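Local coordinates for iron-regulated outer membrane protein (Neisseria meningitidis, PDB 4B7O), which probably takes up iron, presumably as a siderophore complex, across the outer membrane as a TonB-dependent transporter, at residues Lys390-Ser402 with Asp425-Asn439. Sequence-based numbering, arbitrary orientation.
Sequences KPQAFLNGEFEIS and DKKDMDLVHSYKLSN
K390-S402 and D425-N439 run antiparallel, from K390 beside N439 to I401 beside D425; G397 comes nearest H433, with their CA atoms 4.3 Å apart. They are the outgoing and returning arms of the long loop that joins neighbouring barrel strands 376-391 and 441-455, and the returning arm carries helix 423-434.

The ring of H433 reaches out from the helix with CG beside its backbone N (chi1 -60°). Its NE2 donates to F399 O at 2.5 Å, with an N-H...O angle of 154°; the acceptor lies near the ring plane. A chi1 of 171° swings the F399 ring away from its own N and across V432, with CD2 3.2 Å from V432 CG2. M429 CA sits at the edge of that ring. I401 CG1 packs on M429 CG at 4.0 Å, and I401 CG2 lies against the carboxylate of D425.

Past the helix end, N396 ND2 makes a weak hydrogen bond to Y435 O, and L437 CD2 rests on the side-chain amide of N396. L437 CB lies over one face of the F394 ring as a CH-pi contact, 4.0 Å from the centroid. N439 OD1 meets the same ring at its edge, while N439 ND2 hydrogen-bonds to E388 OE2.

The contact is mixed, with apolar packing around a few polar side chains. No main-chain to main-chain hydrogen bond joins the arms of this probably extracellular loop; side-chain packing and bonds to carbonyls hold them together.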
loop_
_atom_site.group_PDB
_atom_site.type_symbol
_atom_site.label_atom_id
_atom_site.label_comp_id
_atom_site.label_asym_id
_atom_site.label_seq_id
_atom_site.Cartn_x
_atom_site.Cartn_y
_atom_site.Cartn_z
ATOM N N LYS A 390 20.284 -1.646 -6.659
ATOM C CA LYS A 390 21.614 -1.125 -7.096
ATOM C C LYS A 390 22.079 -0.141 -6.095
ATOM O O LYS A 390 21.645 1.007 -6.143
ATOM C CB LYS A 390 21.502 -0.363 -8.420
ATOM C CG LYS A 390 20.482 -0.972 -9.354
ATOM C CD LYS A 390 20.111 -0.035 -10.482
ATOM C CE LYS A 390 19.312 -0.827 -11.481
ATOM N NZ LYS A 390 19.204 -0.107 -12.762
ATOM N N PRO A 391 22.888 -0.575 -5.126
ATOM C CA PRO A 391 23.447 0.330 -4.135
ATOM C C PRO A 391 24.625 1.155 -4.727
ATOM O O PRO A 391 25.089 0.856 -5.826
ATOM C CB PRO A 391 23.924 -0.611 -3.051
ATOM C CG PRO A 391 24.219 -1.898 -3.758
ATOM C CD PRO A 391 23.426 -1.937 -5.009
ATOM N N GLN A 392 25.090 2.199 -4.038
ATOM C CA GLN A 392 26.135 3.056 -4.601
ATOM C C GLN A 392 27.435 2.303 -4.834
ATOM O O GLN A 392 28.067 2.438 -5.883
ATOM C CB GLN A 392 26.389 4.219 -3.660
ATOM C CG GLN A 392 27.307 5.296 -4.217
ATOM C CD GLN A 392 27.019 6.622 -3.547
ATOM O OE1 GLN A 392 26.062 7.323 -3.936
ATOM N NE2 GLN A 392 27.823 6.972 -2.516
ATOM N N ALA A 393 27.847 1.521 -3.840
ATOM C CA ALA A 393 28.958 0.587 -4.009
ATOM C C ALA A 393 28.819 -0.510 -2.963
ATOM O O ALA A 393 28.172 -0.309 -1.933
ATOM C CB ALA A 393 30.258 1.329 -3.810
ATOM N N PHE A 394 29.414 -1.663 -3.202
ATOM C CA PHE A 394 29.455 -2.679 -2.167
ATOM C C PHE A 394 30.506 -2.435 -1.085
ATOM O O PHE A 394 31.506 -1.809 -1.354
ATOM C CB PHE A 394 29.573 -4.023 -2.837
ATOM C CG PHE A 394 28.393 -4.318 -3.726
ATOM C CD1 PHE A 394 27.198 -4.850 -3.176
ATOM C CD2 PHE A 394 28.421 -4.012 -5.081
ATOM C CE1 PHE A 394 26.096 -5.099 -3.971
ATOM C CE2 PHE A 394 27.289 -4.257 -5.895
ATOM C CZ PHE A 394 26.125 -4.786 -5.327
ATOM N N LEU A 395 30.263 -2.903 0.140
ATOM C CA LEU A 395 31.110 -2.594 1.278
ATOM C C LEU A 395 31.406 -3.826 2.138
ATOM O O LEU A 395 31.771 -3.719 3.311
ATOM C CB LEU A 395 30.525 -1.472 2.121
ATOM C CG LEU A 395 30.270 -0.119 1.420
ATOM C CD1 LEU A 395 29.204 0.678 2.177
ATOM C CD2 LEU A 395 31.529 0.730 1.255
ATOM N N ASN A 396 31.282 -5.006 1.564
ATOM C CA ASN A 396 31.559 -6.211 2.349
ATOM C C ASN A 396 32.966 -6.206 2.936
ATOM O O ASN A 396 33.171 -6.623 4.090
ATOM C CB ASN A 396 31.306 -7.493 1.569
ATOM C CG ASN A 396 31.640 -7.372 0.097
ATOM O OD1 ASN A 396 31.454 -6.334 -0.510
ATOM N ND2 ASN A 396 32.102 -8.463 -0.498
ATOM N N GLY A 397 33.928 -5.687 2.170
ATOM C CA GLY A 397 35.337 -5.605 2.636
ATOM C C GLY A 397 35.521 -4.864 3.956
ATOM O O GLY A 397 36.466 -5.154 4.707
ATOM N N GLU A 398 34.613 -3.920 4.235
ATOM C CA GLU A 398 34.554 -3.230 5.525
ATOM C C GLU A 398 33.862 -4.102 6.565
ATOM O O GLU A 398 33.611 -3.631 7.688
ATOM C CB GLU A 398 33.807 -1.885 5.415
ATOM C CG GLU A 398 34.296 -0.958 4.281
ATOM C CD GLU A 398 33.908 0.540 4.401
ATOM O OE1 GLU A 398 32.837 0.881 4.917
ATOM O OE2 GLU A 398 34.686 1.419 3.943
ATOM N N PHE A 399 33.541 -5.358 6.212
ATOM C CA PHE A 399 32.828 -6.222 7.172
ATOM C C PHE A 399 33.667 -6.569 8.408
ATOM O O PHE A 399 34.872 -6.801 8.320
ATOM C CB PHE A 399 32.254 -7.503 6.535
ATOM C CG PHE A 399 31.726 -8.470 7.556
ATOM C CD1 PHE A 399 30.525 -8.206 8.238
ATOM C CD2 PHE A 399 32.459 -9.602 7.908
ATOM C CE1 PHE A 399 30.053 -9.072 9.221
ATOM C CE2 PHE A 399 31.991 -10.480 8.892
ATOM C CZ PHE A 399 30.784 -10.211 9.544
ATOM N N GLU A 400 33.010 -6.654 9.553
ATOM C CA GLU A 400 33.698 -6.712 10.825
ATOM C C GLU A 400 32.737 -7.167 11.957
ATOM O O GLU A 400 31.532 -7.003 11.827
ATOM C CB GLU A 400 34.214 -5.335 11.119
ATOM C CG GLU A 400 35.484 -5.308 11.933
ATOM C CD GLU A 400 35.418 -4.208 12.967
ATOM O OE1 GLU A 400 34.284 -3.849 13.394
ATOM O OE2 GLU A 400 36.494 -3.707 13.355
ATOM N N ILE A 401 33.296 -7.707 13.054
ATOM C CA ILE A 401 32.604 -8.448 14.119
ATOM C C ILE A 401 33.092 -8.009 15.515
ATOM O O ILE A 401 34.275 -8.026 15.789
ATOM C CB ILE A 401 32.919 -9.970 14.035
ATOM C CG1 ILE A 401 32.645 -10.553 12.641
ATOM C CG2 ILE A 401 32.194 -10.734 15.151
ATOM C CD1 ILE A 401 32.585 -12.081 12.625
ATOM N N SER A 402 32.204 -7.631 16.420
ATOM C CA SER A 402 32.670 -7.077 17.710
ATOM C C SER A 402 33.476 -8.080 18.561
ATOM O O SER A 402 33.684 -9.221 18.140
ATOM C CB SER A 402 31.503 -6.495 18.505
ATOM O OG SER A 402 31.439 -7.111 19.778
ATOM N N ASP A 425 35.422 -15.674 14.741
ATOM C CA ASP A 425 35.126 -14.372 14.170
ATOM C C ASP A 425 36.107 -14.066 13.046
ATOM O O ASP A 425 35.692 -13.725 11.929
ATOM C CB ASP A 425 35.059 -13.289 15.263
ATOM C CG ASP A 425 33.765 -13.397 16.119
ATOM O OD1 ASP A 425 32.919 -14.264 15.831
ATOM O OD2 ASP A 425 33.565 -12.620 17.080
ATOM N N LYS A 426 37.399 -14.280 13.319
ATOM C CA LYS A 426 38.440 -14.051 12.315
ATOM C C LYS A 426 38.154 -14.771 10.994
ATOM O O LYS A 426 38.337 -14.165 9.926
ATOM C CB LYS A 426 39.864 -14.410 12.820
ATOM C CG LYS A 426 40.927 -14.517 11.698
ATOM C CD LYS A 426 41.859 -15.748 11.748
ATOM C CE LYS A 426 41.393 -16.905 12.645
ATOM N NZ LYS A 426 41.476 -16.643 14.127
ATOM N N LYS A 427 37.726 -16.041 11.048
ATOM C CA LYS A 427 37.606 -16.803 9.797
ATOM C C LYS A 427 36.470 -16.205 8.980
ATOM O O LYS A 427 36.488 -16.180 7.724
ATOM C CB LYS A 427 37.366 -18.300 10.042
ATOM C CG LYS A 427 38.030 -19.239 9.020
ATOM C CD LYS A 427 37.553 -19.033 7.574
ATOM C CE LYS A 427 37.177 -20.361 6.892
ATOM N NZ LYS A 427 38.150 -21.469 7.121
ATOM N N ASP A 428 35.494 -15.687 9.709
ATOM C CA ASP A 428 34.313 -15.159 9.049
ATOM C C ASP A 428 34.639 -13.930 8.215
ATOM O O ASP A 428 34.437 -13.956 6.981
ATOM C CB ASP A 428 33.195 -14.921 10.063
ATOM C CG ASP A 428 32.569 -16.239 10.545
ATOM O OD1 ASP A 428 32.352 -17.124 9.668
ATOM O OD2 ASP A 428 32.317 -16.391 11.778
ATOM N N MET A 429 35.213 -12.913 8.873
ATOM C CA MET A 429 35.515 -11.627 8.240
ATOM C C MET A 429 36.321 -11.966 7.022
ATOM O O MET A 429 36.035 -11.505 5.900
ATOM C CB MET A 429 36.284 -10.711 9.170
ATOM C CG MET A 429 36.030 -10.970 10.642
ATOM S SD MET A 429 36.357 -9.518 11.672
ATOM C CE MET A 429 37.632 -8.761 10.641
ATOM N N ASP A 430 37.298 -12.838 7.241
ATOM C CA ASP A 430 38.028 -13.426 6.147
ATOM C C ASP A 430 37.053 -13.845 5.067
ATOM O O ASP A 430 37.129 -13.368 3.946
ATOM C CB ASP A 430 38.858 -14.612 6.645
ATOM C CG ASP A 430 40.346 -14.323 6.612
ATOM O OD1 ASP A 430 40.881 -14.188 5.473
ATOM O OD2 ASP A 430 40.962 -14.205 7.709
ATOM N N LEU A 431 36.102 -14.705 5.400
ATOM C CA LEU A 431 35.157 -15.148 4.381
ATOM C C LEU A 431 34.334 -14.004 3.681
ATOM O O LEU A 431 34.169 -13.999 2.450
ATOM C CB LEU A 431 34.224 -16.200 4.983
ATOM C CG LEU A 431 33.761 -17.295 4.031
ATOM C CD1 LEU A 431 32.556 -17.978 4.650
ATOM C CD2 LEU A 431 33.427 -16.805 2.621
ATOM N N VAL A 432 33.796 -13.056 4.445
ATOM C CA VAL A 432 32.901 -12.061 3.825
ATOM C C VAL A 432 33.693 -11.166 2.900
ATOM O O VAL A 432 33.234 -10.913 1.780
ATOM C CB VAL A 432 32.202 -11.148 4.831
ATOM C CG1 VAL A 432 31.197 -10.263 4.094
ATOM C CG2 VAL A 432 31.554 -11.974 5.944
ATOM N N HIS A 433 34.888 -10.720 3.372
ATOM C CA HIS A 433 35.824 -9.845 2.577
ATOM C C HIS A 433 36.157 -10.439 1.265
ATOM O O HIS A 433 36.433 -9.714 0.297
ATOM C CB HIS A 433 37.124 -9.549 3.296
ATOM C CG HIS A 433 36.948 -8.835 4.610
ATOM N ND1 HIS A 433 37.866 -8.885 5.580
ATOM C CD2 HIS A 433 35.897 -8.069 5.105
ATOM C CE1 HIS A 433 37.444 -8.172 6.650
ATOM N NE2 HIS A 433 36.233 -7.679 6.360
ATOM N N SER A 434 36.104 -11.774 1.228
ATOM C CA SER A 434 36.468 -12.548 0.062
ATOM C C SER A 434 35.417 -12.403 -1.015
ATOM O O SER A 434 35.720 -12.565 -2.184
ATOM C CB SER A 434 36.665 -14.009 0.444
ATOM O OG SER A 434 36.882 -14.092 1.853
ATOM N N TYR A 435 34.192 -12.047 -0.630
ATOM C CA TYR A 435 33.053 -12.117 -1.564
ATOM C C TYR A 435 32.993 -11.034 -2.641
ATOM O O TYR A 435 33.294 -9.874 -2.385
ATOM C CB TYR A 435 31.737 -12.142 -0.793
ATOM C CG TYR A 435 31.057 -13.498 -0.743
ATOM C CD1 TYR A 435 30.595 -14.113 -1.911
ATOM C CD2 TYR A 435 30.852 -14.152 0.488
ATOM C CE1 TYR A 435 29.960 -15.348 -1.852
ATOM C CE2 TYR A 435 30.223 -15.384 0.557
ATOM C CZ TYR A 435 29.774 -15.964 -0.604
ATOM O OH TYR A 435 29.162 -17.191 -0.552
ATOM N N LYS A 436 32.581 -11.417 -3.842
ATOM C CA LYS A 436 32.467 -10.460 -4.908
ATOM C C LYS A 436 31.008 -10.168 -5.292
ATOM O O LYS A 436 30.475 -10.681 -6.295
ATOM C CB LYS A 436 33.274 -10.901 -6.124
ATOM C CG LYS A 436 34.731 -10.398 -6.146
ATOM C CD LYS A 436 35.547 -10.633 -4.849
ATOM C CE LYS A 436 37.051 -10.481 -5.066
ATOM N NZ LYS A 436 37.753 -9.842 -3.922
ATOM N N LEU A 437 30.395 -9.304 -4.484
ATOM C CA LEU A 437 28.971 -8.965 -4.561
ATOM C C LEU A 437 28.555 -8.259 -5.839
ATOM O O LEU A 437 29.274 -7.438 -6.326
ATOM C CB LEU A 437 28.625 -8.108 -3.368
ATOM C CG LEU A 437 28.268 -8.921 -2.139
ATOM C CD1 LEU A 437 28.795 -10.363 -2.112
ATOM C CD2 LEU A 437 28.680 -8.151 -0.912
ATOM N N SER A 438 27.417 -8.652 -6.403
ATOM C CA SER A 438 26.783 -7.871 -7.468
ATOM C C SER A 438 25.319 -7.475 -7.084
ATOM O O SER A 438 24.821 -7.751 -5.960
ATOM C CB SER A 438 26.847 -8.631 -8.793
ATOM O OG SER A 438 26.314 -9.906 -8.605
ATOM N N ASN A 439 24.644 -6.812 -8.013
ATOM C CA ASN A 439 23.294 -6.345 -7.794
ATOM C C ASN A 439 22.268 -7.473 -7.764
ATOM O O ASN A 439 22.067 -8.159 -8.781
ATOM C CB ASN A 439 22.931 -5.418 -8.924
ATOM C CG ASN A 439 23.577 -4.084 -8.773
ATOM O OD1 ASN A 439 24.300 -3.860 -7.799
ATOM N ND2 ASN A 439 23.286 -3.175 -9.684
#